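Local coordinates for protein profilin-1A (Acanthamoeba castellanii, PDB 1ACF) that binds monomeric actin, blocking its polymerization at high concentration and promoting it at low concentration, and also binds the membrane lipid PIP2, at residues A[9-13]-A[14-18]; A[70-74]-A[75-79]. All blocks are in the same frame, centred on the assembly; numbering follows the deposited sequence.

The two contacts are local turns of one profilin chain, and contact 1 comes first along it. Residues 9-18 carry the chain from helix 2-11 to strand 18-23. Residues 70-79 close the hairpin of strands 65-72 and 76-81. Their centres lie about 20 Å apart on opposite sides of the chain's centre, and their nearest atoms are about 10 Å apart. Contact 1 leads into the antiparallel sheet that contact 2 is part of, strand 18-23 being separated from strand 76-81 by strands 94-100 and 84-90. Helix 106-121 touches both. It carries Lys-115, an actin-binding site, so the two turns flank the helix that bears this residue.

Contact 1 (A[9-13]-A[14-18]); sequences NLVGT and GAVTQ
Val-11 and Gly-14 are joined by a type I beta turn, in the passage from helix 2-11 to strand 18-23. The turn is closed by Gly-14 N donating to Val-11 O at 2.9 Å. Gly-14 is the first residue to leave helical backbone angles, and its phi is positive (76°).

The Thr-13 hydroxyl makes the second set of polar bonds. OG1 sits between the backbone N and the carbonyl carbon (chi1 80°), which points it back to Leu-10 O and to Ala-15 N. Thr-13 OG1 donates to Leu-10 O at 2.7 Å, and the same OG1 accepts from Ala-15 N at 3.2 Å. One hydroxyl thus ties Leu-10 to the loop. A weak backbone bond from Thr-13 N also reaches Leu-10 O.

The apolar contacts lie on the Val-16 side. Val-16 CG1 approaches Leu-10 CB and Val-11 CG2, both at 4.3 Å, and so bridges two neighbouring helix residues. Val-11 CG1 is anti to the backbone N (chi1 165°). This places Val-11 CG2 beside that N, where it rests on Thr-17 O at 3.6 Å. Leu-10 also packs on Leu-116 of helix 106-121, and Thr-13 and Ala-15 both pack on Val-112 of the same helix. Thr-17 and Gln-18 pair with Val-99 as the chain enters the sheet. Residues 9-18 lie within the region predicted to bind actin. A water links the backbones of the two segments, donating to Val-11 O at 3.2 Å and to Val-16 O at 2.8 Å.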
loop_
_atom_site.group_PDB
_atom_site.type_symbol
_atom_site.label_atom_id
_atom_site.label_comp_id
_atom_site.label_asym_id
_atom_site.label_seq_id
_atom_site.Cartn_x
_atom_site.Cartn_y
_atom_site.Cartn_z
ATOM N N ASN A 9 9.303 -8.322 -6.217
ATOM C CA ASN A 9 9.917 -7.482 -5.141
ATOM C C ASN A 9 9.040 -7.334 -3.946
ATOM O O ASN A 9 9.505 -6.987 -2.823
ATOM C CB ASN A 9 10.449 -6.200 -5.805
ATOM C CG ASN A 9 11.577 -6.473 -6.798
ATOM O OD1 ASN A 9 12.668 -6.951 -6.400
ATOM N ND2 ASN A 9 11.367 -6.257 -8.094
ATOM N N LEU A 10 7.757 -7.603 -4.107
ATOM C CA LEU A 10 6.832 -7.515 -2.970
ATOM C C LEU A 10 6.314 -8.873 -2.506
ATOM O O LEU A 10 6.638 -9.372 -1.444
ATOM C CB LEU A 10 5.740 -6.487 -3.329
ATOM C CG LEU A 10 6.068 -5.013 -3.089
ATOM C CD1 LEU A 10 4.892 -4.163 -3.582
ATOM C CD2 LEU A 10 6.334 -4.734 -1.637
ATOM N N VAL A 11 5.468 -9.456 -3.312
ATOM C CA VAL A 11 4.791 -10.726 -3.087
ATOM C C VAL A 11 5.860 -11.830 -3.015
ATOM O O VAL A 11 5.893 -12.584 -2.020
ATOM C CB VAL A 11 3.670 -10.951 -4.122
ATOM C CG1 VAL A 11 3.248 -12.416 -4.104
ATOM C CG2 VAL A 11 2.414 -10.112 -3.831
ATOM N N GLY A 12 6.716 -11.840 -4.023
ATOM C CA GLY A 12 7.792 -12.787 -4.087
ATOM C C GLY A 12 8.648 -12.946 -2.872
ATOM O O GLY A 12 9.412 -13.954 -2.748
ATOM N N THR A 13 8.679 -12.003 -1.971
ATOM C CA THR A 13 9.508 -11.970 -0.774
ATOM C C THR A 13 8.904 -12.659 0.427
ATOM O O THR A 13 9.617 -12.930 1.423
ATOM C CB THR A 13 9.833 -10.445 -0.371
ATOM O OG1 THR A 13 8.665 -9.919 0.326
ATOM C CG2 THR A 13 10.189 -9.672 -1.620
ATOM N N GLY A 14 7.614 -12.798 0.353
ATOM C CA GLY A 14 6.768 -13.386 1.369
ATOM C C GLY A 14 6.456 -12.575 2.567
ATOM O O GLY A 14 5.990 -13.116 3.599
ATOM N N ALA A 15 6.740 -11.294 2.546
ATOM C CA ALA A 15 6.508 -10.361 3.672
ATOM C C ALA A 15 5.168 -9.657 3.440
ATOM O O ALA A 15 4.613 -8.945 4.277
ATOM C CB ALA A 15 7.675 -9.394 3.743
ATOM N N VAL A 16 4.704 -9.929 2.207
ATOM C CA VAL A 16 3.420 -9.325 1.742
ATOM C C VAL A 16 2.674 -10.385 0.953
ATOM O O VAL A 16 3.348 -11.133 0.233
ATOM C CB VAL A 16 3.831 -8.044 0.937
ATOM C CG1 VAL A 16 3.038 -7.743 -0.292
ATOM C CG2 VAL A 16 3.860 -6.817 1.875
ATOM N N THR A 17 1.384 -10.472 1.075
ATOM C CA THR A 17 0.513 -11.419 0.433
ATOM C C THR A 17 -0.002 -10.967 -0.904
ATOM O O THR A 17 -0.071 -11.810 -1.809
ATOM C CB THR A 17 -0.734 -11.784 1.357
ATOM O OG1 THR A 17 -0.161 -12.670 2.387
ATOM C CG2 THR A 17 -1.874 -12.514 0.632
ATOM N N GLN A 18 -0.469 -9.737 -0.986
ATOM C CA GLN A 18 -1.039 -9.080 -2.164
ATOM C C GLN A 18 -0.410 -7.655 -2.226
ATOM O O GLN A 18 -0.327 -7.064 -1.114
ATOM C CB GLN A 18 -2.561 -8.839 -1.978
ATOM C CG GLN A 18 -3.330 -10.124 -1.700
ATOM C CD GLN A 18 -4.803 -9.987 -1.577
ATOM O OE1 GLN A 18 -5.564 -10.293 -2.507
ATOM N NE2 GLN A 18 -5.265 -9.516 -0.446
HETATM O O HOH W 1 3.915 -13.877 0.094
#

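Contact 2 (A[70-74]-A[75-79]); sequences LRADD and RSIYG
Arg-71 lies alongside Tyr-78, both side chains pointing the same way. Arg-71 CB is 4.2 Å from Tyr-78 CB. CG is anti to the backbone N (chi1 151°), and the chain runs extended to NE, which carries it along the ring. CG passes near Ser-76 O. CD comes against the CD2-CE2 side of the ring. Arg-71 NE stands 4.0 Å above the plane of the Tyr-78 ring, offset toward the rim. The guanidinium and ring planes are only 10° apart, and Tyr-78 OH lies over one guanidinium face. Ser-76 meets the edge instead: its CB lies in the guanidinium plane, and Arg-71 NH2 gives Ser-76 OG a weak bond of 3.4 Å. Ser-76 OG and Tyr-78 OH both bond to Glu-114 of helix 106-121, and Arg-71 NH2 has a long, weak ion pair with the same carboxylate.

This is the end of the beta hairpin 65-72/76-81. Leu-70 and Arg-71 both face Tyr-78, a classic beta bulge. Leu-70 N donates to Tyr-78 O at 2.7 Å. Tyr-78 N donates to Arg-71 O at 2.8 Å. On the opposite face of the hairpin Ala-72 CB touches Ile-77 CG1 at 3.6 Å, and Ile-77 packs on helix 39-50.

Asp-73 holds the turn. Its CG sits between the backbone N and the carbonyl carbon (chi1 61°), which brings OD1 to the N-H groups of Arg-75 and Ser-76. OD1 accepts from Arg-75 N through its anti lone pair. Asp-73 OD1 also accepts from Ser-76 N at 2.8 Å, met from above the carboxylate plane. The Arg-75 guanidinium forms salt bridges to Asp-118 and Glu-114.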
loop_
_atom_site.group_PDB
_atom_site.type_symbol
_atom_site.label_atom_id
_atom_site.label_comp_id
_atom_site.label_asym_id
_atom_site.label_seq_id
_atom_site.Cartn_x
_atom_site.Cartn_y
_atom_site.Cartn_z
ATOM N N LEU A 70 -3.913 3.006 11.524
ATOM C CA LEU A 70 -2.956 2.912 12.624
ATOM C C LEU A 70 -2.026 4.170 12.623
ATOM O O LEU A 70 -1.807 4.736 13.688
ATOM C CB LEU A 70 -2.168 1.646 12.476
ATOM C CG LEU A 70 -2.389 0.329 13.114
ATOM C CD1 LEU A 70 -1.428 -0.683 12.437
ATOM C CD2 LEU A 70 -2.087 0.410 14.604
ATOM N N ARG A 71 -1.529 4.537 11.472
ATOM C CA ARG A 71 -0.617 5.645 11.153
ATOM C C ARG A 71 -0.897 6.352 9.833
ATOM O O ARG A 71 -1.138 5.691 8.786
ATOM C CB ARG A 71 0.798 5.029 11.256
ATOM C CG ARG A 71 1.894 5.590 10.409
ATOM C CD ARG A 71 3.280 5.225 10.817
ATOM N NE ARG A 71 4.288 5.459 9.805
ATOM C CZ ARG A 71 5.622 5.474 9.889
ATOM N NH1 ARG A 71 6.296 5.389 11.038
ATOM N NH2 ARG A 71 6.427 5.602 8.820
ATOM N N ALA A 72 -0.929 7.684 9.726
ATOM C CA ALA A 72 -1.159 8.494 8.530
ATOM C C ALA A 72 -0.373 9.844 8.582
ATOM O O ALA A 72 -0.535 10.713 9.451
ATOM C CB ALA A 72 -2.584 8.842 8.140
ATOM N N ASP A 73 0.494 9.932 7.611
ATOM C CA ASP A 73 1.404 11.073 7.348
ATOM C C ASP A 73 1.500 11.283 5.839
ATOM O O ASP A 73 0.662 10.731 5.087
ATOM C CB ASP A 73 2.682 10.961 8.114
ATOM C CG ASP A 73 3.602 9.819 7.923
ATOM O OD1 ASP A 73 4.041 9.530 6.804
ATOM O OD2 ASP A 73 4.058 9.193 8.899
ATOM N N ASP A 74 2.481 12.018 5.439
ATOM C CA ASP A 74 2.766 12.419 4.048
ATOM C C ASP A 74 3.476 11.329 3.267
ATOM O O ASP A 74 3.445 11.333 2.034
ATOM C CB ASP A 74 3.572 13.741 4.028
ATOM C CG ASP A 74 2.853 14.817 4.831
ATOM O OD1 ASP A 74 1.641 15.037 4.567
ATOM O OD2 ASP A 74 3.466 15.388 5.737
ATOM N N ARG A 75 4.051 10.408 4.070
ATOM C CA ARG A 75 4.739 9.298 3.378
ATOM C C ARG A 75 4.092 7.941 3.609
ATOM O O ARG A 75 4.047 7.127 2.680
ATOM C CB ARG A 75 6.245 9.271 3.702
ATOM C CG ARG A 75 6.999 8.087 3.007
ATOM C CD ARG A 75 8.038 7.608 3.916
ATOM N NE ARG A 75 8.854 6.555 3.568
ATOM C CZ ARG A 75 9.926 6.262 2.862
ATOM N NH1 ARG A 75 10.625 7.138 2.153
ATOM N NH2 ARG A 75 10.414 4.997 2.885
ATOM N N SER A 76 3.560 7.690 4.789
ATOM C CA SER A 76 3.019 6.389 5.168
ATOM C C SER A 76 1.671 6.330 5.815
ATOM O O SER A 76 1.577 6.947 6.889
ATOM C CB SER A 76 3.979 5.880 6.295
ATOM O OG SER A 76 5.206 5.530 5.663
ATOM N N ILE A 77 0.802 5.500 5.257
ATOM C CA ILE A 77 -0.507 5.189 5.820
ATOM C C ILE A 77 -0.583 3.657 6.095
ATOM O O ILE A 77 -0.515 2.801 5.186
ATOM C CB ILE A 77 -1.726 5.624 4.963
ATOM C CG1 ILE A 77 -1.881 7.178 4.979
ATOM C CG2 ILE A 77 -3.070 4.945 5.522
ATOM C CD1 ILE A 77 -2.775 7.661 3.771
ATOM N N TYR A 78 -0.770 3.345 7.353
ATOM C CA TYR A 78 -0.890 1.952 7.811
ATOM C C TYR A 78 -2.355 1.661 8.266
ATOM O O TYR A 78 -3.011 2.422 8.993
ATOM C CB TYR A 78 0.120 1.650 8.901
ATOM C CG TYR A 78 1.589 1.627 8.513
ATOM C CD1 TYR A 78 2.093 1.996 7.266
ATOM C CD2 TYR A 78 2.510 1.359 9.533
ATOM C CE1 TYR A 78 3.466 2.051 7.026
ATOM C CE2 TYR A 78 3.872 1.409 9.327
ATOM C CZ TYR A 78 4.346 1.740 8.052
ATOM O OH TYR A 78 5.710 1.730 7.914
ATOM N N GLY A 79 -2.798 0.496 7.795
ATOM C CA GLY A 79 -4.131 -0.058 8.066
ATOM C C GLY A 79 -4.003 -1.399 8.806
ATOM O O GLY A 79 -3.018 -2.155 8.579
#